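Local coordinates for protein ferredoxin (Mycobacterium smegmatis, PDB 2V2K) that transfers electrons in a wide variety of metabolic reactions, as a ferredoxin of the seven-iron type with two iron-sulfur clusters, at residues I25-E38 and A70-A84. Residues are numbered along the deposited sequence; the frame is centred on the assembly and turned at random.
Sequences IYEGARMLYIHPDE and ANADFFAELGSPGGA. With F3S (Fe3-s4 cluster), chain C.
Phe75 drives the edge of its ring into one face of Tyr26 and turns a face to His35, the three rings forming an aromatic cluster. The Tyr26 pair is T-shaped, planes at 79° and centroids 4.8 Å apart, with Phe75 CE1 pointing at the phenol; on the opposite face of the phenol sits the methyl of Ala84. His35 instead stacks face to face on Phe75, its CD2 lying 3.4 Å from Phe75 CD1. With CG anti to its own backbone N (chi1 -161°), the imidazole lies against this face, and in its ring plane NE2 donates to Gly79 O at 2.8 Å. ND1 accepts from Asp37 N, so both ring nitrogens are engaged and the ring's rotation is fixed.

Phe74 takes the other end of the hairpin. Its ring lies in an offset stack on Tyr33, planes only 12° apart, while CE2 reaches Tyr26 CB and CE1 meets Gly28 CA. The polar part of the contact centres on Glu38, whose extended chain brings the carboxylate to Tyr26: the phenol hydroxyl donates to the syn lone pair of OE1 and itself accepts from Gly83 N. Glu38 OE2 takes the hydroxyl of Ser80 at a very short 2.5 Å from OG, and Gly82 N from above the carboxylate plane. A water links Ser80 OG to Asp37 O.

Asn71, in helix 67-73, accepts from Ile34 N at OD1 (3.0 Å), while its ND2 is held by Tyr67 O and Ile4 O. This helix and the chain after it thus back the wall of a cluster pocket, packing across one side of hairpin 25-27/32-34; from the other side Ile25 and Ile34 touch S3 of the bound Fe3-S4 cluster and Ile4 of strand 2-4, and helix 95-98 borders Tyr33 through Ile97.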
ATOM      1  N   ILE A  25      -4.100  -0.521   5.916  1.00 20.17           N
ATOM      2  CA  ILE A  25      -2.830  -0.639   5.222  1.00 20.60           C
ATOM      3  C   ILE A  25      -2.308  -2.056   5.470  1.00 19.99           C
ATOM      4  O   ILE A  25      -1.975  -2.409   6.590  1.00 20.91           O
ATOM      5  CB  ILE A  25      -1.782   0.436   5.639  1.00 21.41           C
ATOM      6  CG1 ILE A  25      -2.427   1.832   5.754  1.00 21.53           C
ATOM      7  CG2 ILE A  25      -0.601   0.415   4.593  1.00 20.79           C
ATOM      8  CD1 ILE A  25      -1.465   3.020   5.931  1.00 21.15           C
ATOM      9  N   TYR A  26      -2.290  -2.848   4.397  1.00 19.65           N
ATOM     10  CA  TYR A  26      -2.058  -4.292   4.453  1.00 20.07           C
ATOM     11  C   TYR A  26      -0.704  -4.668   3.857  1.00 20.32           C
ATOM     12  O   TYR A  26      -0.268  -4.054   2.879  1.00 20.20           O
ATOM     13  CB  TYR A  26      -3.141  -5.052   3.700  1.00 19.96           C
ATOM     14  CG  TYR A  26      -4.566  -4.951   4.244  1.00 18.87           C
ATOM     15  CD1 TYR A  26      -5.203  -6.055   4.813  1.00 21.33           C
ATOM     16  CD2 TYR A  26      -5.303  -3.753   4.169  1.00 17.87           C
ATOM     17  CE1 TYR A  26      -6.542  -5.977   5.293  1.00 21.44           C
ATOM     18  CE2 TYR A  26      -6.640  -3.681   4.637  1.00 20.02           C
ATOM     19  CZ  TYR A  26      -7.243  -4.791   5.196  1.00 19.56           C
ATOM     20  OH  TYR A  26      -8.544  -4.710   5.673  1.00 19.51           O
ATOM     21  N   GLU A  27      -0.087  -5.710   4.414  1.00 21.20           N
ATOM     22  CA  GLU A  27       1.275  -6.089   4.025  1.00 22.25           C
ATOM     23  C   GLU A  27       1.341  -7.246   3.018  1.00 22.15           C
ATOM     24  O   GLU A  27       0.788  -8.315   3.266  1.00 21.95           O
ATOM     25  CB  GLU A  27       2.090  -6.475   5.254  1.00 22.67           C
ATOM     26  CG  GLU A  27       3.577  -6.620   4.961  1.00 24.61           C
ATOM     27  CD  GLU A  27       4.402  -6.952   6.175  1.00 27.62           C
ATOM     28  OE1 GLU A  27       3.846  -6.961   7.299  1.00 30.08           O
ATOM     29  OE2 GLU A  27       5.619  -7.231   6.012  1.00 32.33           O
ATOM     30  N   GLY A  28       2.047  -7.016   1.915  1.00 22.16           N
ATOM     31  CA  GLY A  28       2.394  -8.067   0.945  1.00 22.46           C
ATOM     32  C   GLY A  28       3.859  -8.474   1.125  1.00 22.16           C
ATOM     33  O   GLY A  28       4.549  -7.981   2.013  1.00 21.74           O
ATOM     34  N   ALA A  29       4.326  -9.378   0.271  1.00 22.31           N
ATOM     35  CA  ALA A  29       5.727  -9.769   0.228  1.00 22.44           C
ATOM     36  C   ALA A  29       6.666  -8.628  -0.166  1.00 22.23           C
ATOM     37  O   ALA A  29       7.775  -8.538   0.367  1.00 22.89           O
ATOM     38  CB  ALA A  29       5.903 -10.940  -0.742  1.00 22.21           C
ATOM     39  N   ARG A  30       6.242  -7.780  -1.113  1.00 21.06           N
ATOM     40  CA  ARG A  30       7.090  -6.731  -1.687  1.00 21.55           C
ATOM     41  C   ARG A  30       6.879  -5.318  -1.138  1.00 21.07           C
ATOM     42  O   ARG A  30       7.804  -4.502  -1.163  1.00 21.84           O
ATOM     43  CB  ARG A  30       6.891  -6.652  -3.214  1.00 21.72           C
ATOM     44  CG  ARG A  30       7.179  -7.917  -3.973  1.00 21.56           C
ATOM     45  CD  ARG A  30       8.610  -8.409  -3.813  1.00 21.43           C
ATOM     46  NE  ARG A  30       9.646  -7.502  -4.332  1.00 20.21           N
ATOM     47  CZ  ARG A  30       9.999  -7.373  -5.615  1.00 22.70           C
ATOM     48  NH1 ARG A  30       9.381  -8.062  -6.571  1.00 22.40           N
ATOM     49  NH2 ARG A  30      10.978  -6.538  -5.956  1.00 23.87           N
ATOM     50  N   MET A  31       5.660  -5.017  -0.709  1.00 20.92           N
ATOM     51  CA  MET A  31       5.305  -3.663  -0.229  1.00 21.10           C
ATOM     52  C   MET A  31       4.030  -3.735   0.620  1.00 20.96           C
ATOM     53  O   MET A  31       3.464  -4.815   0.800  1.00 20.71           O
ATOM     54  CB  MET A  31       5.131  -2.661  -1.405  1.00 21.22           C
ATOM     55  CG  MET A  31       4.052  -3.033  -2.402  1.00 22.52           C
ATOM     56  SD  MET A  31       3.975  -1.953  -3.855  1.00 25.65           S
ATOM     57  CE  MET A  31       3.298  -0.437  -3.196  1.00 28.51           C
ATOM     58  N   LEU A  32       3.637  -2.588   1.185  1.00 20.65           N
ATOM     59  CA  LEU A  32       2.314  -2.412   1.789  1.00 20.97           C
ATOM     60  C   LEU A  32       1.353  -1.761   0.775  1.00 20.12           C
ATOM     61  O   LEU A  32       1.785  -1.149  -0.189  1.00 20.34           O
ATOM     62  CB  LEU A  32       2.378  -1.593   3.077  1.00 20.63           C
ATOM     63  CG  LEU A  32       2.644  -2.472   4.292  1.00 23.30           C
ATOM     64  CD1 LEU A  32       4.068  -3.045   4.177  1.00 21.52           C
ATOM     65  CD2 LEU A  32       2.443  -1.717   5.600  1.00 23.94           C
ATOM     66  N   TYR A  33       0.056  -1.952   1.018  1.00 19.71           N
ATOM     67  CA  TYR A  33      -1.040  -1.561   0.114  1.00 19.98           C
ATOM     68  C   TYR A  33      -2.191  -0.951   0.913  1.00 20.19           C
ATOM     69  O   TYR A  33      -2.598  -1.509   1.953  1.00 19.42           O
ATOM     70  CB  TYR A  33      -1.553  -2.780  -0.661  1.00 20.40           C
ATOM     71  CG  TYR A  33      -0.507  -3.562  -1.461  1.00 19.66           C
ATOM     72  CD1 TYR A  33       0.294  -4.551  -0.862  1.00 21.94           C
ATOM     73  CD2 TYR A  33      -0.330  -3.318  -2.810  1.00 22.80           C
ATOM     74  CE1 TYR A  33       1.245  -5.269  -1.614  1.00 21.58           C
ATOM     75  CE2 TYR A  33       0.615  -4.023  -3.565  1.00 21.80           C
ATOM     76  CZ  TYR A  33       1.386  -5.000  -2.958  1.00 23.24           C
ATOM     77  OH  TYR A  33       2.312  -5.671  -3.734  1.00 22.76           O
ATOM     78  N   ILE A  34      -2.686   0.196   0.473  1.00 20.17           N
ATOM     79  CA  ILE A  34      -3.851   0.873   1.108  1.00 19.41           C
ATOM     80  C   ILE A  34      -5.125   0.366   0.452  1.00 19.46           C
ATOM     81  O   ILE A  34      -5.264   0.436  -0.790  1.00 17.85           O
ATOM     82  CB  ILE A  34      -3.765   2.411   1.001  1.00 18.79           C
ATOM     83  CG1 ILE A  34      -2.595   2.911   1.867  1.00 20.04           C
ATOM     84  CG2 ILE A  34      -5.125   3.063   1.343  1.00 18.11           C
ATOM     85  CD1 ILE A  34      -2.247   4.396   1.749  1.00 18.66           C
ATOM     86  N   HIS A  35      -6.059  -0.136   1.260  1.00 19.09           N
ATOM     87  CA  HIS A  35      -7.330  -0.627   0.710  1.00 19.89           C
ATOM     88  C   HIS A  35      -8.206   0.545   0.309  1.00 20.12           C
ATOM     89  O   HIS A  35      -8.633   1.299   1.186  1.00 20.78           O
ATOM     90  CB  HIS A  35      -8.073  -1.481   1.743  1.00 19.23           C
ATOM     91  CG  HIS A  35      -9.113  -2.357   1.146  1.00 21.14           C
ATOM     92  ND1 HIS A  35      -9.990  -1.910   0.186  1.00 23.48           N
ATOM     93  CD2 HIS A  35      -9.413  -3.661   1.355  1.00 20.68           C
ATOM     94  CE1 HIS A  35     -10.775  -2.905  -0.186  1.00 23.07           C
ATOM     95  NE2 HIS A  35     -10.433  -3.981   0.493  1.00 22.74           N
ATOM     96  N   PRO A  36      -8.473   0.702  -1.001  1.00 20.25           N
ATOM     97  CA  PRO A  36      -9.196   1.880  -1.503  1.00 21.20           C
ATOM     98  C   PRO A  36     -10.678   1.982  -1.108  1.00 22.18           C
ATOM     99  O   PRO A  36     -11.267   3.065  -1.226  1.00 22.75           O
ATOM    100  CB  PRO A  36      -9.096   1.736  -3.029  1.00 21.24           C
ATOM    101  CG  PRO A  36      -8.918   0.344  -3.267  1.00 20.94           C
ATOM    102  CD  PRO A  36      -8.144  -0.219  -2.110  1.00 21.05           C
ATOM    103  N   ASP A  37     -11.275   0.872  -0.674  1.00 22.65           N
ATOM    104  CA  ASP A  37     -12.667   0.857  -0.199  1.00 23.52           C
ATOM    105  C   ASP A  37     -12.781   0.960   1.335  1.00 23.12           C
ATOM    106  O   ASP A  37     -13.891   0.987   1.862  1.00 25.91           O
ATOM    107  CB  ASP A  37     -13.368  -0.407  -0.694  1.00 23.91           C
ATOM    108  CG  ASP A  37     -13.246  -0.590  -2.200  1.00 25.84           C
ATOM    109  OD1 ASP A  37     -13.545   0.370  -2.948  1.00 30.11           O
ATOM    110  OD2 ASP A  37     -12.864  -1.694  -2.639  1.00 28.75           O
ATOM    111  N   GLU A  38     -11.649   0.984   2.035  1.00 20.81           N
ATOM    112  CA  GLU A  38     -11.606   1.128   3.475  1.00 20.39           C
ATOM    113  C   GLU A  38     -10.971   2.469   3.894  1.00 20.25           C
ATOM    114  O   GLU A  38     -11.337   3.027   4.936  1.00 20.82           O
ATOM    115  CB  GLU A  38     -10.863  -0.065   4.119  1.00 20.16           C
ATOM    116  CG  GLU A  38     -11.578  -1.411   3.900  1.00 19.48           C
ATOM    117  CD  GLU A  38     -10.843  -2.642   4.451  1.00 19.99           C
ATOM    118  OE1 GLU A  38      -9.748  -2.516   5.083  1.00 21.12           O
ATOM    119  OE2 GLU A  38     -11.396  -3.746   4.272  1.00 21.97           O
ATOM    120  N   ALA A  70      -2.727  -1.065  -8.601  1.00 23.02           N
ATOM    121  CA  ALA A  70      -2.004  -2.135  -7.925  1.00 22.74           C
ATOM    122  C   ALA A  70      -2.482  -2.300  -6.487  1.00 21.82           C
ATOM    123  O   ALA A  70      -2.605  -3.419  -5.989  1.00 21.93           O
ATOM    124  CB  ALA A  70      -0.507  -1.867  -7.961  1.00 22.65           C
ATOM    125  N   ASN A  71      -2.751  -1.180  -5.825  1.00 21.98           N
ATOM    126  CA  ASN A  71      -3.257  -1.201  -4.457  1.00 22.01           C
ATOM    127  C   ASN A  71      -4.622  -1.873  -4.359  1.00 21.91           C
ATOM    128  O   ASN A  71      -4.891  -2.617  -3.416  1.00 22.71           O
ATOM    129  CB  ASN A  71      -3.328   0.219  -3.891  1.00 22.21           C
ATOM    130  CG  ASN A  71      -1.985   0.716  -3.395  1.00 21.04           C
ATOM    131  OD1 ASN A  71      -1.856   1.156  -2.253  1.00 21.27           O
ATOM    132  ND2 ASN A  71      -0.974   0.650  -4.255  1.00 22.15           N
ATOM    133  N   ALA A  72      -5.480  -1.606  -5.337  1.00 21.88           N
ATOM    134  CA  ALA A  72      -6.786  -2.250  -5.409  1.00 21.79           C
ATOM    135  C   ALA A  72      -6.652  -3.734  -5.734  1.00 21.98           C
ATOM    136  O   ALA A  72      -7.299  -4.577  -5.112  1.00 21.72           O
ATOM    137  CB  ALA A  72      -7.664  -1.557  -6.439  1.00 22.15           C
ATOM    138  N   ASP A  73      -5.807  -4.047  -6.711  1.00 22.31           N
ATOM    139  CA  ASP A  73      -5.613  -5.459  -7.160  1.00 22.75           C
ATOM    140  C   ASP A  73      -5.094  -6.400  -6.051  1.00 22.32           C
ATOM    141  O   ASP A  73      -5.353  -7.624  -6.081  1.00 22.55           O
ATOM    142  CB  ASP A  73      -4.651  -5.520  -8.371  1.00 22.98           C
ATOM    143  CG  ASP A  73      -5.265  -5.015  -9.688  1.00 26.49           C
ATOM    144  OD1 ASP A  73      -6.505  -4.870  -9.781  1.00 28.93           O
ATOM    145  OD2 ASP A  73      -4.488  -4.797 -10.665  1.00 28.34           O
ATOM    146  N   PHE A  74      -4.365  -5.850  -5.077  1.00 21.99           N
ATOM    147  CA  PHE A  74      -3.905  -6.642  -3.926  1.00 22.01           C
ATOM    148  C   PHE A  74      -5.043  -7.385  -3.196  1.00 22.18           C
ATOM    149  O   PHE A  74      -4.829  -8.465  -2.634  1.00 22.30           O
ATOM    150  CB  PHE A  74      -3.148  -5.780  -2.916  1.00 21.69           C
ATOM    151  CG  PHE A  74      -2.567  -6.556  -1.766  1.00 21.27           C
ATOM    152  CD1 PHE A  74      -1.371  -7.267  -1.908  1.00 20.43           C
ATOM    153  CD2 PHE A  74      -3.186  -6.543  -0.525  1.00 20.04           C
ATOM    154  CE1 PHE A  74      -0.821  -7.955  -0.846  1.00 21.42           C
ATOM    155  CE2 PHE A  74      -2.644  -7.246   0.551  1.00 20.96           C
ATOM    156  CZ  PHE A  74      -1.477  -7.952   0.395  1.00 19.65           C
ATOM    157  N   PHE A  75      -6.235  -6.793  -3.216  1.00 23.01           N
ATOM    158  CA  PHE A  75      -7.387  -7.303  -2.454  1.00 22.45           C
ATOM    159  C   PHE A  75      -8.346  -8.190  -3.288  1.00 22.77           C
ATOM    160  O   PHE A  75      -9.452  -8.499  -2.850  1.00 22.24           O
ATOM    161  CB  PHE A  75      -8.101  -6.108  -1.793  1.00 23.69           C
ATOM    162  CG  PHE A  75      -7.208  -5.324  -0.909  1.00 21.06           C
ATOM    163  CD1 PHE A  75      -6.965  -5.763   0.373  1.00 20.46           C
ATOM    164  CD2 PHE A  75      -6.546  -4.190  -1.367  1.00 20.00           C
ATOM    165  CE1 PHE A  75      -6.122  -5.088   1.204  1.00 20.16           C
ATOM    166  CE2 PHE A  75      -5.692  -3.500  -0.532  1.00 19.75           C
ATOM    167  CZ  PHE A  75      -5.478  -3.941   0.772  1.00 21.27           C
ATOM    168  N   ALA A  76      -7.919  -8.599  -4.483  1.00 22.86           N
ATOM    169  CA  ALA A  76      -8.737  -9.478  -5.334  1.00 22.99           C
ATOM    170  C   ALA A  76      -9.297 -10.700  -4.579  1.00 23.42           C
ATOM    171  O   ALA A  76     -10.478 -11.024  -4.739  1.00 23.45           O
ATOM    172  CB  ALA A  76      -7.947  -9.920  -6.570  1.00 23.02           C
ATOM    173  N   GLU A  77      -8.462 -11.349  -3.756  1.00 23.31           N
ATOM    174  CA  GLU A  77      -8.856 -12.577  -3.031  1.00 23.57           C
ATOM    175  C   GLU A  77      -9.168 -12.331  -1.553  1.00 23.72           C
ATOM    176  O   GLU A  77      -9.785 -13.176  -0.874  1.00 23.77           O
ATOM    177  CB  GLU A  77      -7.747 -13.615  -3.143  1.00 24.18           C
ATOM    178  CG  GLU A  77      -7.388 -13.971  -4.588  1.00 24.88           C
ATOM    179  N   LEU A  78      -8.783 -11.158  -1.064  1.00 23.53           N
ATOM    180  CA  LEU A  78      -9.018 -10.788   0.330  1.00 23.46           C
ATOM    181  C   LEU A  78     -10.403 -10.168   0.573  1.00 22.94           C
ATOM    182  O   LEU A  78     -10.993 -10.342   1.669  1.00 24.41           O
ATOM    183  CB  LEU A  78      -7.920  -9.820   0.815  1.00 23.83           C
ATOM    184  CG  LEU A  78      -6.550 -10.429   1.092  1.00 25.32           C
ATOM    185  CD1 LEU A  78      -5.564  -9.290   1.386  1.00 25.40           C
ATOM    186  CD2 LEU A  78      -6.630 -11.409   2.274  1.00 26.73           C
ATOM    187  N   GLY A  79     -10.919  -9.462  -0.433  1.00 22.75           N
ATOM    188  CA  GLY A  79     -12.175  -8.716  -0.318  1.00 22.54           C
ATOM    189  C   GLY A  79     -11.954  -7.453   0.508  1.00 22.80           C
ATOM    190  O   GLY A  79     -11.024  -6.678   0.259  1.00 22.91           O
ATOM    191  N   SER A  80     -12.788  -7.261   1.522  1.00 22.84           N
ATOM    192  CA  SER A  80     -12.617  -6.158   2.466  1.00 22.87           C
ATOM    193  C   SER A  80     -12.662  -6.703   3.886  1.00 22.70           C
ATOM    194  O   SER A  80     -13.717  -6.728   4.510  1.00 22.56           O
ATOM    195  CB  SER A  80     -13.684  -5.089   2.236  1.00 23.36           C
ATOM    196  OG  SER A  80     -13.600  -4.029   3.195  1.00 23.58           O
ATOM    197  N   PRO A  81     -11.510  -7.168   4.395  1.00 23.40           N
ATOM    198  CA  PRO A  81     -11.482  -7.777   5.738  1.00 23.51           C
ATOM    199  C   PRO A  81     -11.815  -6.809   6.859  1.00 23.71           C
ATOM    200  O   PRO A  81     -12.216  -7.243   7.931  1.00 23.84           O
ATOM    201  CB  PRO A  81     -10.036  -8.289   5.864  1.00 23.15           C
ATOM    202  CG  PRO A  81      -9.507  -8.337   4.417  1.00 23.75           C
ATOM    203  CD  PRO A  81     -10.194  -7.203   3.744  1.00 23.61           C
ATOM    204  N   GLY A  82     -11.643  -5.505   6.617  1.00 23.59           N
ATOM    205  CA  GLY A  82     -12.009  -4.493   7.592  1.00 23.81           C
ATOM    206  C   GLY A  82     -11.006  -4.336   8.716  1.00 23.99           C
ATOM    207  O   GLY A  82     -11.372  -3.882   9.810  1.00 24.20           O
ATOM    208  N   GLY A  83      -9.746  -4.713   8.453  1.00 24.32           N
ATOM    209  CA  GLY A  83      -8.626  -4.500   9.389  1.00 24.34           C
ATOM    210  C   GLY A  83      -7.422  -5.395   9.091  1.00 24.77           C
ATOM    211  O   GLY A  83      -7.528  -6.632   9.099  1.00 24.15           O
ATOM    212  N   ALA A  84      -6.267  -4.768   8.871  1.00 24.97           N
ATOM    213  CA  ALA A  84      -5.049  -5.484   8.498  1.00 25.61           C
ATOM    214  C   ALA A  84      -4.500  -6.305   9.657  1.00 27.04           C
ATOM    215  O   ALA A  84      -3.865  -7.343   9.437  1.00 27.09           O
ATOM    216  CB  ALA A  84      -3.990  -4.495   7.960  1.00 24.84           C
TER
HETATM  217 FE1  F3S C 107      -6.306   6.296   4.397  1.00 14.17          FE
HETATM  218 FE3  F3S C 107      -3.822   6.926   5.377  1.00 13.82          FE
HETATM  219 FE4  F3S C 107      -5.581   5.508   6.854  1.00 15.68          FE
HETATM  220  S1  F3S C 107      -5.229   8.291   4.216  1.00 16.10           S
HETATM  221  S2  F3S C 107      -7.645   6.325   6.266  1.00 15.59           S
HETATM  222  S3  F3S C 107      -4.619   4.831   4.829  1.00 14.13           S
HETATM  223  S4  F3S C 107      -4.186   7.187   7.640  1.00 16.02           S
HETATM  224  O   HOH W   1     -14.876  -1.789   2.586  1.00 37.38           O